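Local coordinates for protein tannase (Lactobacillus plantarum, PDB 3WA7) that probably hydrolyses the galloyl ester bonds of tannins, as a tannase (EC 3.1.1.20) built on the alpha/beta-hydrolase fold, at residues 178-183 with 387-392; 346-351 with 420-425; 355-360 with 369-374; 398-403 with 431-436. One frame throughout, in Å; residues are numbered along the deposited sequence. Where two conformers were deposited one is given.

Interaction 1 is a surface contact, where a tyrosine reaches the start of helix 388-393 through a ring edge and a water. Interactions 2 and 3 are buried and adjoin each other, their centres about 11 Å apart: loop 346-351 is hydrogen-bonded to residues 355-360 and 369-374, for example through Asp-349 and Thr-372. Interaction 2 itself is a phenylalanine against polar backbone and hydroxyl oxygens, interaction 3 a pair of hydrogen bonds beside a ring. Interaction 4 is largely buried and purely apolar between two helices. Interactions 1 and 4 meet through Phe-181 and Tyr-399, and helices 388-393 and 398-401 follow each other in the chain.

Interaction 1. Residues 178-183 with 387-392; sequences SAYFEP and DAELIQ
The ring of Tyr-180 offers its edge, not a face, to Glu-389: OE2 lies in the ring plane, 3.2 Å from CE1, with the carboxylate turned about 70° from the ring. This side is probably the more favourable one for an anionic oxygen, since the ring hydrogens carry slight positive charge. A water also lies in the plane, at the hydroxyl, while CD2 of the same tyrosine stands over the centre of one face of the Phe-181 ring, 3.7 Å above it. CG of Tyr-180 is anti to the backbone N (chi1 -179°), which sends the ring outward from the 3-10 turn until OH stands 3.5 Å from CA of Leu-390 and 3.6 Å from its CD1. A tyrosine suits this half-exposed place because its flat ring spans the gap and its hydroxyl can meet water. That water lies 2.7 Å from Tyr-180 OH and donates to Asp-387 OD2 at 2.6 Å. The same oxygen accepts from Leu-390 N at 3.0 Å, a capping bond in which the N-cap aspartate covers an N-H at the start of the helix. A leucine in place of Tyr-180 would probably leave the water without its hydroxyl mate and take the ring edge from beside the Glu-389 carboxylate. On the far side of the tyrosine, Phe-181 packs on Ile-133 and Val-134 of helix 131-145, and Leu-390 touches Pro-130 just before that helix. The contact thus bridges the turn entering helix 182-188 and the first turn of helix 388-393.

Interaction 2. Residues 346-351 with 420-425; sequences PAFDQL and RDTSFA
Phe-348, Thr-422 and Asp-421 carry this small buried contact, and the phenylalanine contributes most of it. Its ring reaches across with CZ leading, 3.2 Å from the backbone O of Asp-421 and 3.5 Å from OG1 of Thr-422. Both oxygens approach obliquely, whereas CA of Thr-422 lies at the ring edge, in its plane. No hydrogen bond joins the two segments; the ring carbons simply rest against polar atoms. CG of Phe-348 is anti to the carbonyl carbon (chi1 -61°), which carries the ring toward residues 420-425, and the threonine side chain crosses it at about a right angle. A long, flat, apolar group fits here because it can fill the distance between two irregular loops. Threonine is compact enough to bring CB to 3.8 Å from CZ while its hydroxyl also borders the ring. Asp-421 takes part through its carbonyl, and its carboxylate is engaged elsewhere: OD2 is hydrogen-bonded to a bound glycerol, probably from the crystallisation liquor, and the side chain touches His-451. Together with Ser-163 and Asp-419, His-451 probably forms the catalytic triad of this hydrolase, so the contact would border the active site. Phe-348 also packs on Ala-212 of helix 209-220, and its N donates to Asp-213 there. Loop 346-351, which precedes helix 356-360, is thereby set against helix 209-220 and against the loop running from strand 410-414 into helix 425-436.

Interaction 3. Residues 355-360 with 369-374; sequences SPENNL and KHFTAL
A capping box opens helix 356-360, and its last member, Asn-358, also ties that helix to residues 369-371. Asn-358 N donates to Ser-355 OG at 3.0 Å, and Ser-355 N donates back to Asn-358 OD1, in the carbonyl plane and on a lone pair. The other end of the amide looks across the contact: ND2 gives a nearly straight bond (169°) to Lys-369 O at 3.0 Å, the donor standing above that carbonyl plane. Lys-369 N returns a bond to Asn-358 O, so the two residues grip each other twice. Asparagine fits because one amide both accepts and donates, and Asp-349 OD1 is a second partner of ND2. Were Asn-358 an alanine, Lys-369 O and Asp-349 OD1 would probably lose their shared amide donor, and Ser-355 N its acceptor in the box. Phe-371 closes the apolar side and packs on Leu-209 of helix 209-220. Its CG lies between the backbone N and the carbonyl carbon (chi1 45°), which turns the ring toward the helix, with CE2 3.7 Å from Asn-358 ND2 and CZ 3.6 Å from Glu-357 CB.

Interaction 4. Residues 398-403 with 431-436; sequences SYLTTT and AIMLEN
Leu-400 and Met-433, a selenomethionine introduced for labelling, lie aslant each other, the leucine end against the middle of the longer chain. CD1 of Leu-400 touches CG of Met-433 at 3.7 Å, while the selenium sits 3.8 Å from CB of Leu-400. With CG anti to the backbone N (chi1 -169°) and the next torsion also extended, the chain runs out to place SE 3.9 Å from CG2 of Thr-401; the bend at the last torsion turns only the terminal methyl. A long, flexible chain, a selenoether here and a thioether in the unlabelled protein, can follow such an uneven surface. Leu-434 starts away from the partner helix, yet its CD2 comes round to 3.8 Å from Leu-400 CD1, so that one leucine methyl meets both Met-433 and Leu-434. Thr-401 suits the exposed margin: its methyl faces the selenium, while OG1 donates to Ser-398 O at 3.1 Å, a carbonyl that Thr-402 N also reaches from the same face. Leu-434 continues inward onto Trp-411 and Ile-413 of strand 410-414 and Ile-441 of strand 440-444. Helix 425-436 links these two neighbouring parallel strands as a beta-alpha-beta crossover, a unit characteristic of the alpha/beta-hydrolase fold, and the short helix 398-401 packs against it.

Interaction 1. Residues 178-183 with 387-392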
loop_
_atom_site.group_PDB
_atom_site.type_symbol
_atom_site.label_atom_id
_atom_site.label_comp_id
_atom_site.label_asym_id
_atom_site.label_seq_id
_atom_site.Cartn_x
_atom_site.Cartn_y
_atom_site.Cartn_z
ATOM N N SER A 178 0.177 13.557 13.079
ATOM C CA SER A 178 1.440 13.299 13.761
ATOM C C SER A 178 2.287 14.557 13.616
ATOM O O SER A 178 2.445 15.077 12.510
ATOM C CB SER A 178 2.168 12.124 13.111
ATOM O OG SER A 178 3.521 12.087 13.526
ATOM N N ALA A 179 2.838 15.041 14.724
ATOM C CA ALA A 179 3.653 16.251 14.698
ATOM C C ALA A 179 4.946 16.088 13.905
ATOM O O ALA A 179 5.549 17.073 13.485
ATOM C CB ALA A 179 3.970 16.692 16.126
ATOM N N TYR A 180 5.374 14.847 13.693
ATOM C CA TYR A 180 6.609 14.599 12.957
ATOM C C TYR A 180 6.623 15.245 11.573
ATOM O O TYR A 180 7.663 15.704 11.102
ATOM C CB TYR A 180 6.841 13.094 12.793
ATOM C CG TYR A 180 8.125 12.767 12.065
ATOM C CD1 TYR A 180 9.342 12.722 12.745
ATOM C CD2 TYR A 180 8.131 12.547 10.688
ATOM C CE1 TYR A 180 10.534 12.466 12.069
ATOM C CE2 TYR A 180 9.316 12.292 10.003
ATOM C CZ TYR A 180 10.514 12.254 10.700
ATOM O OH TYR A 180 11.689 12.019 10.024
ATOM N N PHE A 181 5.461 15.284 10.928
ATOM C CA PHE A 181 5.352 15.827 9.581
ATOM C C PHE A 181 4.991 17.302 9.496
ATOM O O PHE A 181 4.929 17.864 8.402
ATOM C CB PHE A 181 4.326 15.011 8.788
ATOM C CG PHE A 181 4.548 13.526 8.869
ATOM C CD1 PHE A 181 4.014 12.784 9.919
ATOM C CD2 PHE A 181 5.327 12.879 7.918
ATOM C CE1 PHE A 181 4.255 11.414 10.020
ATOM C CE2 PHE A 181 5.577 11.509 8.010
ATOM C CZ PHE A 181 5.038 10.776 9.064
ATOM N N GLU A 182 4.770 17.937 10.641
ATOM C CA GLU A 182 4.387 19.341 10.644
ATOM C C GLU A 182 5.423 20.263 9.997
ATOM O O GLU A 182 5.068 21.136 9.207
ATOM C CB GLU A 182 4.075 19.800 12.071
ATOM C CG GLU A 182 3.089 20.959 12.138
ATOM C CD GLU A 182 1.774 20.650 11.431
ATOM O OE1 GLU A 182 1.173 19.591 11.717
ATOM O OE2 GLU A 182 1.337 21.466 10.594
ATOM N N PRO A 183 6.716 20.091 10.323
ATOM C CA PRO A 183 7.714 20.969 9.704
ATOM C C PRO A 183 7.670 20.943 8.173
ATOM O O PRO A 183 7.723 21.991 7.523
ATOM C CB PRO A 183 9.030 20.432 10.261
ATOM C CG PRO A 183 8.639 20.006 11.638
ATOM C CD PRO A 183 7.328 19.276 11.387
ATOM N N ASP A 387 18.194 7.721 8.920
ATOM C CA ASP A 387 17.796 8.148 10.256
ATOM C C ASP A 387 16.740 7.213 10.844
ATOM O O ASP A 387 15.705 6.966 10.225
ATOM C CB ASP A 387 17.244 9.574 10.188
ATOM C CG ASP A 387 16.826 10.100 11.541
ATOM O OD1 ASP A 387 17.713 10.378 12.373
ATOM O OD2 ASP A 387 15.608 10.228 11.773
ATOM N N ALA A 388 17.001 6.699 12.044
ATOM C CA ALA A 388 16.076 5.782 12.708
ATOM C C ALA A 388 14.687 6.384 12.929
ATOM O O ALA A 388 13.676 5.686 12.830
ATOM C CB ALA A 388 16.661 5.333 14.043
ATOM N N GLU A 389 14.643 7.676 13.236
ATOM C CA GLU A 389 13.379 8.361 13.481
ATOM C C GLU A 389 12.538 8.410 12.208
ATOM O O GLU A 389 11.316 8.279 12.257
ATOM C CB GLU A 389 13.654 9.777 13.993
ATOM C CG GLU A 389 12.445 10.497 14.561
ATOM C CD GLU A 389 12.813 11.841 15.168
ATOM O OE1 GLU A 389 13.728 11.878 16.018
ATOM O OE2 GLU A 389 12.189 12.859 14.804
ATOM N N LEU A 390 13.199 8.600 11.070
ATOM C CA LEU A 390 12.508 8.653 9.782
ATOM C C LEU A 390 11.990 7.272 9.393
ATOM O O LEU A 390 10.871 7.131 8.898
ATOM C CB LEU A 390 13.454 9.175 8.694
ATOM C CG LEU A 390 12.929 9.114 7.252
ATOM C CD1 LEU A 390 11.630 9.906 7.129
ATOM C CD2 LEU A 390 13.984 9.678 6.308
ATOM N N ILE A 391 12.809 6.251 9.609
ATOM C CA ILE A 391 12.406 4.888 9.288
ATOM C C ILE A 391 11.142 4.556 10.084
ATOM O O ILE A 391 10.169 4.026 9.543
ATOM C CB ILE A 391 13.528 3.890 9.646
ATOM C CG1 ILE A 391 14.752 4.152 8.764
ATOM C CG2 ILE A 391 13.026 2.463 9.489
ATOM C CD1 ILE A 391 15.980 3.345 9.156
ATOM N N GLN A 392 11.160 4.891 11.368
ATOM C CA GLN A 392 10.023 4.639 12.248
ATOM C C GLN A 392 8.788 5.447 11.841
ATOM O O GLN A 392 7.658 4.940 11.854
ATOM C CB GLN A 392 10.411 4.983 13.689
ATOM C CG GLN A 392 9.299 4.807 14.703
ATOM C CD GLN A 392 9.722 5.223 16.097
ATOM O OE1 GLN A 392 10.633 4.637 16.684
ATOM N NE2 GLN A 392 9.067 6.244 16.632
HETATM O O HOH W 1 13.944 12.260 11.538
#

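Interaction 2. Residues 346-351 with 420-425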
loop_
_atom_site.group_PDB
_atom_site.type_symbol
_atom_site.label_atom_id
_atom_site.label_comp_id
_atom_site.label_asym_id
_atom_site.label_seq_id
_atom_site.Cartn_x
_atom_site.Cartn_y
_atom_site.Cartn_z
ATOM N N PRO A 346 19.749 -9.346 0.405
ATOM C CA PRO A 346 18.472 -9.055 1.065
ATOM C C PRO A 346 17.474 -8.629 -0.009
ATOM O O PRO A 346 17.866 -8.051 -1.023
ATOM C CB PRO A 346 18.820 -7.905 2.012
ATOM C CG PRO A 346 20.291 -8.095 2.274
ATOM C CD PRO A 346 20.803 -8.446 0.907
ATOM N N ALA A 347 16.193 -8.907 0.209
ATOM C CA ALA A 347 15.168 -8.559 -0.771
ATOM C C ALA A 347 14.845 -7.068 -0.848
ATOM O O ALA A 347 14.409 -6.580 -1.894
ATOM C CB ALA A 347 13.884 -9.349 -0.485
ATOM N N PHE A 348 15.057 -6.346 0.249
ATOM C CA PHE A 348 14.750 -4.920 0.285
ATOM C C PHE A 348 15.969 -4.030 0.497
ATOM O O PHE A 348 16.201 -3.100 -0.274
ATOM C CB PHE A 348 13.694 -4.643 1.362
ATOM C CG PHE A 348 12.388 -5.352 1.113
ATOM C CD1 PHE A 348 12.254 -6.709 1.389
ATOM C CD2 PHE A 348 11.316 -4.677 0.533
ATOM C CE1 PHE A 348 11.071 -7.391 1.087
ATOM C CE2 PHE A 348 10.129 -5.348 0.225
ATOM C CZ PHE A 348 10.008 -6.707 0.502
ATOM N N ASP A 349 16.749 -4.300 1.537
ATOM C CA ASP A 349 17.932 -3.486 1.771
ATOM C C ASP A 349 19.133 -4.146 1.099
ATOM O O ASP A 349 19.907 -4.858 1.742
ATOM C CB ASP A 349 18.189 -3.315 3.270
ATOM C CG ASP A 349 19.166 -2.189 3.563
ATOM O OD1 ASP A 349 19.847 -1.738 2.619
ATOM O OD2 ASP A 349 19.256 -1.757 4.728
ATOM N N GLN A 350 19.272 -3.918 -0.205
ATOM C CA GLN A 350 20.379 -4.498 -0.959
ATOM C C GLN A 350 21.722 -3.972 -0.471
ATOM O O GLN A 350 21.856 -2.791 -0.147
ATOM C CB GLN A 350 20.198 -4.220 -2.451
ATOM C CG GLN A 350 19.349 -5.247 -3.172
ATOM C CD GLN A 350 20.131 -6.505 -3.491
ATOM O OE1 GLN A 350 21.101 -6.466 -4.249
ATOM N NE2 GLN A 350 19.719 -7.627 -2.911
ATOM N N LEU A 351 22.716 -4.854 -0.417
ATOM C CA LEU A 351 24.032 -4.463 0.064
ATOM C C LEU A 351 24.692 -3.406 -0.809
ATOM O O LEU A 351 25.531 -2.639 -0.329
ATOM C CB LEU A 351 24.944 -5.689 0.174
ATOM C CG LEU A 351 24.413 -6.829 1.047
ATOM C CD1 LEU A 351 25.497 -7.892 1.198
ATOM C CD2 LEU A 351 23.994 -6.300 2.412
ATOM N N ARG A 420 4.510 -12.505 -4.210
ATOM C CA ARG A 420 5.788 -12.756 -3.544
ATOM C C ARG A 420 6.670 -11.514 -3.422
ATOM O O ARG A 420 7.875 -11.629 -3.180
ATOM C CB ARG A 420 6.565 -13.840 -4.301
ATOM C CG ARG A 420 5.736 -15.069 -4.630
ATOM C CD ARG A 420 5.544 -15.196 -6.123
ATOM N NE ARG A 420 6.784 -15.568 -6.796
ATOM C CZ ARG A 420 7.399 -14.832 -7.718
ATOM N NH1 ARG A 420 6.896 -13.661 -8.093
ATOM N NH2 ARG A 420 8.521 -15.277 -8.274
ATOM N N ASP A 421 6.087 -10.329 -3.584
ATOM C CA ASP A 421 6.873 -9.101 -3.490
ATOM C C ASP A 421 7.339 -8.833 -2.067
ATOM O O ASP A 421 8.308 -8.110 -1.842
ATOM C CB ASP A 421 6.081 -7.916 -4.043
ATOM C CG ASP A 421 6.060 -7.903 -5.557
ATOM O OD1 ASP A 421 5.503 -8.846 -6.157
ATOM O OD2 ASP A 421 6.617 -6.956 -6.153
ATOM N N THR A 422 6.636 -9.421 -1.107
ATOM C CA THR A 422 7.010 -9.313 0.295
ATOM C C THR A 422 6.381 -10.525 0.974
ATOM O O THR A 422 5.418 -11.094 0.463
ATOM C CB THR A 422 6.508 -7.993 0.941
ATOM O OG1 THR A 422 7.173 -7.797 2.196
ATOM C CG2 THR A 422 5.002 -8.028 1.166
ATOM N N SER A 423 6.933 -10.938 2.106
ATOM C CA SER A 423 6.401 -12.096 2.815
ATOM C C SER A 423 4.960 -11.906 3.267
ATOM O O SER A 423 4.534 -10.791 3.577
ATOM C CB SER A 423 7.258 -12.409 4.044
ATOM O OG SER A 423 6.638 -13.404 4.844
ATOM N N PHE A 424 4.215 -13.007 3.301
ATOM C CA PHE A 424 2.829 -12.993 3.753
ATOM C C PHE A 424 2.802 -12.515 5.198
ATOM O O PHE A 424 1.806 -11.968 5.659
ATOM C CB PHE A 424 2.236 -14.403 3.685
ATOM C CG PHE A 424 2.187 -14.971 2.300
ATOM C CD1 PHE A 424 2.823 -16.173 2.005
ATOM C CD2 PHE A 424 1.503 -14.303 1.289
ATOM C CE1 PHE A 424 2.778 -16.705 0.714
ATOM C CE2 PHE A 424 1.451 -14.822 -0.002
ATOM C CZ PHE A 424 2.088 -16.025 -0.290
ATOM N N ALA A 425 3.908 -12.730 5.908
ATOM C CA ALA A 425 4.010 -12.324 7.308
ATOM C C ALA A 425 3.809 -10.827 7.499
ATOM O O ALA A 425 3.272 -10.393 8.515
ATOM C CB ALA A 425 5.366 -12.734 7.872
#

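Interaction 3. Residues 355-360 with 369-374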
loop_
_atom_site.group_PDB
_atom_site.type_symbol
_atom_site.label_atom_id
_atom_site.label_comp_id
_atom_site.label_asym_id
_atom_site.label_seq_id
_atom_site.Cartn_x
_atom_site.Cartn_y
_atom_site.Cartn_z
ATOM N N SER A 355 18.155 -1.285 -4.606
ATOM C CA SER A 355 16.712 -1.532 -4.585
ATOM C C SER A 355 15.894 -0.247 -4.575
ATOM O O SER A 355 16.425 0.838 -4.344
ATOM C CB SER A 355 16.324 -2.363 -3.360
ATOM O OG SER A 355 16.034 -1.514 -2.262
ATOM N N PRO A 356 14.580 -0.353 -4.843
ATOM C CA PRO A 356 13.727 0.839 -4.842
ATOM C C PRO A 356 13.702 1.443 -3.442
ATOM O O PRO A 356 13.702 2.663 -3.274
ATOM C CB PRO A 356 12.363 0.288 -5.250
ATOM C CG PRO A 356 12.724 -0.853 -6.151
ATOM C CD PRO A 356 13.857 -1.514 -5.393
ATOM N N GLU A 357 13.681 0.577 -2.431
ATOM C CA GLU A 357 13.659 1.042 -1.054
ATOM C C GLU A 357 14.960 1.759 -0.677
ATOM O O GLU A 357 14.939 2.708 0.105
ATOM C CB GLU A 357 13.399 -0.127 -0.095
ATOM C CG GLU A 357 11.997 -0.740 -0.195
ATOM C CD GLU A 357 11.810 -1.616 -1.422
ATOM O OE1 GLU A 357 12.802 -2.203 -1.897
ATOM O OE2 GLU A 357 10.662 -1.738 -1.901
ATOM N N ASN A 358 16.090 1.311 -1.221
ATOM C CA ASN A 358 17.366 1.970 -0.923
ATOM C C ASN A 358 17.291 3.422 -1.413
ATOM O O ASN A 358 17.719 4.351 -0.724
ATOM C CB ASN A 358 18.532 1.259 -1.629
ATOM C CG ASN A 358 18.914 -0.059 -0.964
ATOM O OD1 ASN A 358 18.953 -1.105 -1.613
ATOM N ND2 ASN A 358 19.206 -0.009 0.330
ATOM N N ASN A 359 16.734 3.596 -2.610
ATOM C CA ASN A 359 16.582 4.907 -3.242
ATOM C C ASN A 359 15.564 5.753 -2.472
ATOM O O ASN A 359 15.721 6.966 -2.352
ATOM C CB ASN A 359 16.133 4.708 -4.694
ATOM C CG ASN A 359 16.150 5.987 -5.512
ATOM O OD1 ASN A 359 15.419 6.098 -6.496
ATOM N ND2 ASN A 359 16.998 6.943 -5.131
ATOM N N LEU A 360 14.518 5.109 -1.960
ATOM C CA LEU A 360 13.501 5.807 -1.175
ATOM C C LEU A 360 14.147 6.460 0.044
ATOM O O LEU A 360 13.813 7.588 0.410
ATOM C CB LEU A 360 12.423 4.825 -0.689
ATOM C CG LEU A 360 11.513 5.338 0.435
ATOM C CD1 LEU A 360 10.617 6.460 -0.096
ATOM C CD2 LEU A 360 10.668 4.183 0.983
ATOM N N LYS A 369 20.372 4.902 0.594
ATOM C CA LYS A 369 20.914 4.557 1.905
ATOM C C LYS A 369 20.415 3.192 2.353
ATOM O O LYS A 369 19.463 2.645 1.793
ATOM C CB LYS A 369 20.474 5.572 2.969
ATOM C CG LYS A 369 21.035 6.979 2.849
ATOM C CD LYS A 369 20.638 7.792 4.078
ATOM C CE LYS A 369 21.101 9.241 3.992
ATOM N NZ LYS A 369 20.704 10.017 5.211
ATOM N N HIS A 370 21.076 2.639 3.364
ATOM C CA HIS A 370 20.635 1.377 3.937
ATOM C C HIS A 370 19.634 1.794 5.007
ATOM O O HIS A 370 19.596 2.965 5.401
ATOM C CB HIS A 370 21.806 0.628 4.573
ATOM C CG HIS A 370 22.780 0.081 3.579
ATOM N ND1 HIS A 370 22.419 -0.826 2.607
ATOM C CD2 HIS A 370 24.101 0.320 3.399
ATOM C CE1 HIS A 370 23.475 -1.123 1.870
ATOM N NE2 HIS A 370 24.509 -0.441 2.331
ATOM N N PHE A 371 18.811 0.856 5.464
ATOM C CA PHE A 371 17.822 1.157 6.490
ATOM C C PHE A 371 17.719 0.029 7.511
ATOM O O PHE A 371 16.733 -0.084 8.243
ATOM C CB PHE A 371 16.458 1.456 5.853
ATOM C CG PHE A 371 16.058 0.494 4.765
ATOM C CD1 PHE A 371 15.218 -0.583 5.040
ATOM C CD2 PHE A 371 16.507 0.678 3.458
ATOM C CE1 PHE A 371 14.828 -1.460 4.025
ATOM C CE2 PHE A 371 16.125 -0.190 2.439
ATOM C CZ PHE A 371 15.282 -1.262 2.724
ATOM N N THR A 372 18.762 -0.795 7.545
ATOM C CA THR A 372 18.867 -1.912 8.480
ATOM C C THR A 372 20.330 -2.002 8.894
ATOM O O THR A 372 21.224 -1.737 8.090
ATOM C CB THR A 372 18.459 -3.258 7.837
ATOM O OG1 THR A 372 19.355 -3.571 6.762
ATOM C CG2 THR A 372 17.032 -3.185 7.315
ATOM N N ALA A 373 20.574 -2.369 10.146
ATOM C CA ALA A 373 21.939 -2.487 10.641
ATOM C C ALA A 373 22.705 -3.556 9.861
ATOM O O ALA A 373 23.885 -3.390 9.551
ATOM C CB ALA A 373 21.924 -2.832 12.130
ATOM N N LEU A 374 22.023 -4.647 9.534
ATOM C CA LEU A 374 22.644 -5.744 8.799
ATOM C C LEU A 374 23.264 -5.315 7.469
ATOM O O LEU A 374 24.434 -5.599 7.200
ATOM C CB LEU A 374 21.617 -6.842 8.531
ATOM C CG LEU A 374 22.140 -8.001 7.686
ATOM C CD1 LEU A 374 22.991 -8.911 8.549
ATOM C CD2 LEU A 374 20.978 -8.767 7.093
#

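Interaction 4. Residues 398-403 with 431-436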
loop_
_atom_site.group_PDB
_atom_site.type_symbol
_atom_site.label_atom_id
_atom_site.label_comp_id
_atom_site.label_asym_id
_atom_site.label_seq_id
_atom_site.Cartn_x
_atom_site.Cartn_y
_atom_site.Cartn_z
ATOM N N SER A 398 4.431 1.667 13.693
ATOM C CA SER A 398 4.927 2.536 14.755
ATOM C C SER A 398 3.817 3.247 15.520
ATOM O O SER A 398 3.918 3.457 16.726
ATOM C CB SER A 398 5.876 3.588 14.169
ATOM O OG SER A 398 7.010 2.977 13.583
ATOM N N TYR A 399 2.756 3.614 14.813
ATOM C CA TYR A 399 1.647 4.337 15.424
ATOM C C TYR A 399 0.680 3.460 16.207
ATOM O O TYR A 399 -0.181 3.966 16.925
ATOM C CB TYR A 399 0.903 5.126 14.348
ATOM C CG TYR A 399 1.822 6.054 13.595
ATOM C CD1 TYR A 399 2.536 5.610 12.480
ATOM C CD2 TYR A 399 2.048 7.352 14.048
ATOM C CE1 TYR A 399 3.455 6.434 11.842
ATOM C CE2 TYR A 399 2.965 8.183 13.416
ATOM C CZ TYR A 399 3.665 7.720 12.318
ATOM O OH TYR A 399 4.575 8.539 11.695
ATOM N N LEU A 400 0.826 2.146 16.080
ATOM C CA LEU A 400 -0.044 1.219 16.794
ATOM C C LEU A 400 0.602 0.791 18.111
ATOM O O LEU A 400 -0.080 0.322 19.021
ATOM C CB LEU A 400 -0.332 -0.014 15.929
ATOM C CG LEU A 400 -0.867 0.257 14.518
ATOM C CD1 LEU A 400 -1.093 -1.066 13.791
ATOM C CD2 LEU A 400 -2.164 1.052 14.595
ATOM N N THR A 401 1.916 0.963 18.210
ATOM C CA THR A 401 2.645 0.588 19.420
ATOM C C THR A 401 2.869 1.776 20.353
ATOM O O THR A 401 2.985 1.606 21.565
ATOM C CB THR A 401 4.012 -0.036 19.076
ATOM O OG1 THR A 401 4.787 0.894 18.312
ATOM C CG2 THR A 401 3.826 -1.310 18.266
ATOM N N THR A 402 2.934 2.976 19.781
ATOM C CA THR A 402 3.137 4.192 20.563
ATOM C C THR A 402 2.119 5.238 20.122
ATOM O O THR A 402 1.897 5.423 18.927
ATOM C CB THR A 402 4.552 4.768 20.351
ATOM O OG1 THR A 402 5.531 3.798 20.749
ATOM C CG2 THR A 402 4.743 6.036 21.177
ATOM N N THR A 403 1.504 5.917 21.088
ATOM C CA THR A 403 0.507 6.939 20.781
ATOM C C THR A 403 1.169 8.245 20.361
ATOM O O THR A 403 1.949 8.828 21.118
ATOM C CB THR A 403 -0.406 7.225 21.998
ATOM O OG1 THR A 403 -1.107 6.032 22.367
ATOM C CG2 THR A 403 -1.416 8.309 21.662
ATOM N N ALA A 431 -2.404 -6.801 10.091
ATOM C CA ALA A 431 -3.776 -7.186 10.394
ATOM C C ALA A 431 -3.974 -7.571 11.860
ATOM O O ALA A 431 -4.944 -7.155 12.496
ATOM C CB ALA A 431 -4.205 -8.336 9.488
ATOM N N ILE A 432 -3.061 -8.367 12.401
ATOM C CA ILE A 432 -3.197 -8.793 13.788
ATOM C C ILE A 432 -2.948 -7.650 14.758
ATOM O O ILE A 432 -3.653 -7.519 15.758
ATOM C CB ILE A 432 -2.252 -9.967 14.106
ATOM C CG1 ILE A 432 -2.665 -11.185 13.274
ATOM C CG2 ILE A 432 -2.302 -10.300 15.601
ATOM C CD1 ILE A 432 -1.763 -12.395 13.454
HETATM N N MSE A 433 -1.956 -6.812 14.466
HETATM C CA MSE A 433 -1.676 -5.692 15.354
HETATM C C MSE A 433 -2.878 -4.754 15.403
HETATM O O MSE A 433 -3.206 -4.215 16.457
HETATM C CB MSE A 433 -0.431 -4.928 14.903
HETATM C CG MSE A 433 0.038 -3.918 15.936
HETATM SE SE MSE A 433 1.762 -3.165 15.526
HETATM C CE MSE A 433 2.662 -4.803 15.093
ATOM N N LEU A 434 -3.540 -4.566 14.263
ATOM C CA LEU A 434 -4.717 -3.701 14.218
ATOM C C LEU A 434 -5.817 -4.277 15.104
ATOM O O LEU A 434 -6.432 -3.560 15.897
ATOM C CB LEU A 434 -5.227 -3.565 12.779
ATOM C CG LEU A 434 -4.394 -2.645 11.880
ATOM C CD1 LEU A 434 -4.783 -2.847 10.416
ATOM C CD2 LEU A 434 -4.611 -1.195 12.304
ATOM N N GLU A 435 -6.054 -5.580 14.969
ATOM C CA GLU A 435 -7.074 -6.257 15.760
ATOM C C GLU A 435 -6.730 -6.174 17.245
ATOM O O GLU A 435 -7.595 -5.908 18.081
ATOM C CB GLU A 435 -7.190 -7.726 15.335
ATOM C CG GLU A 435 -8.361 -8.477 15.973
ATOM C CD GLU A 435 -8.134 -8.825 17.438
ATOM O OE1 GLU A 435 -9.120 -9.162 18.131
ATOM O OE2 GLU A 435 -6.972 -8.778 17.899
ATOM N N ASN A 436 -5.458 -6.406 17.561
ATOM C CA ASN A 436 -4.979 -6.372 18.938
ATOM C C ASN A 436 -5.218 -5.029 19.609
ATOM O O ASN A 436 -5.398 -4.963 20.824
ATOM C CB ASN A 436 -3.477 -6.669 18.993
ATOM C CG ASN A 436 -3.157 -8.136 18.811
ATOM O OD1 ASN A 436 -1.988 -8.511 18.741
ATOM N ND2 ASN A 436 -4.187 -8.975 18.739
#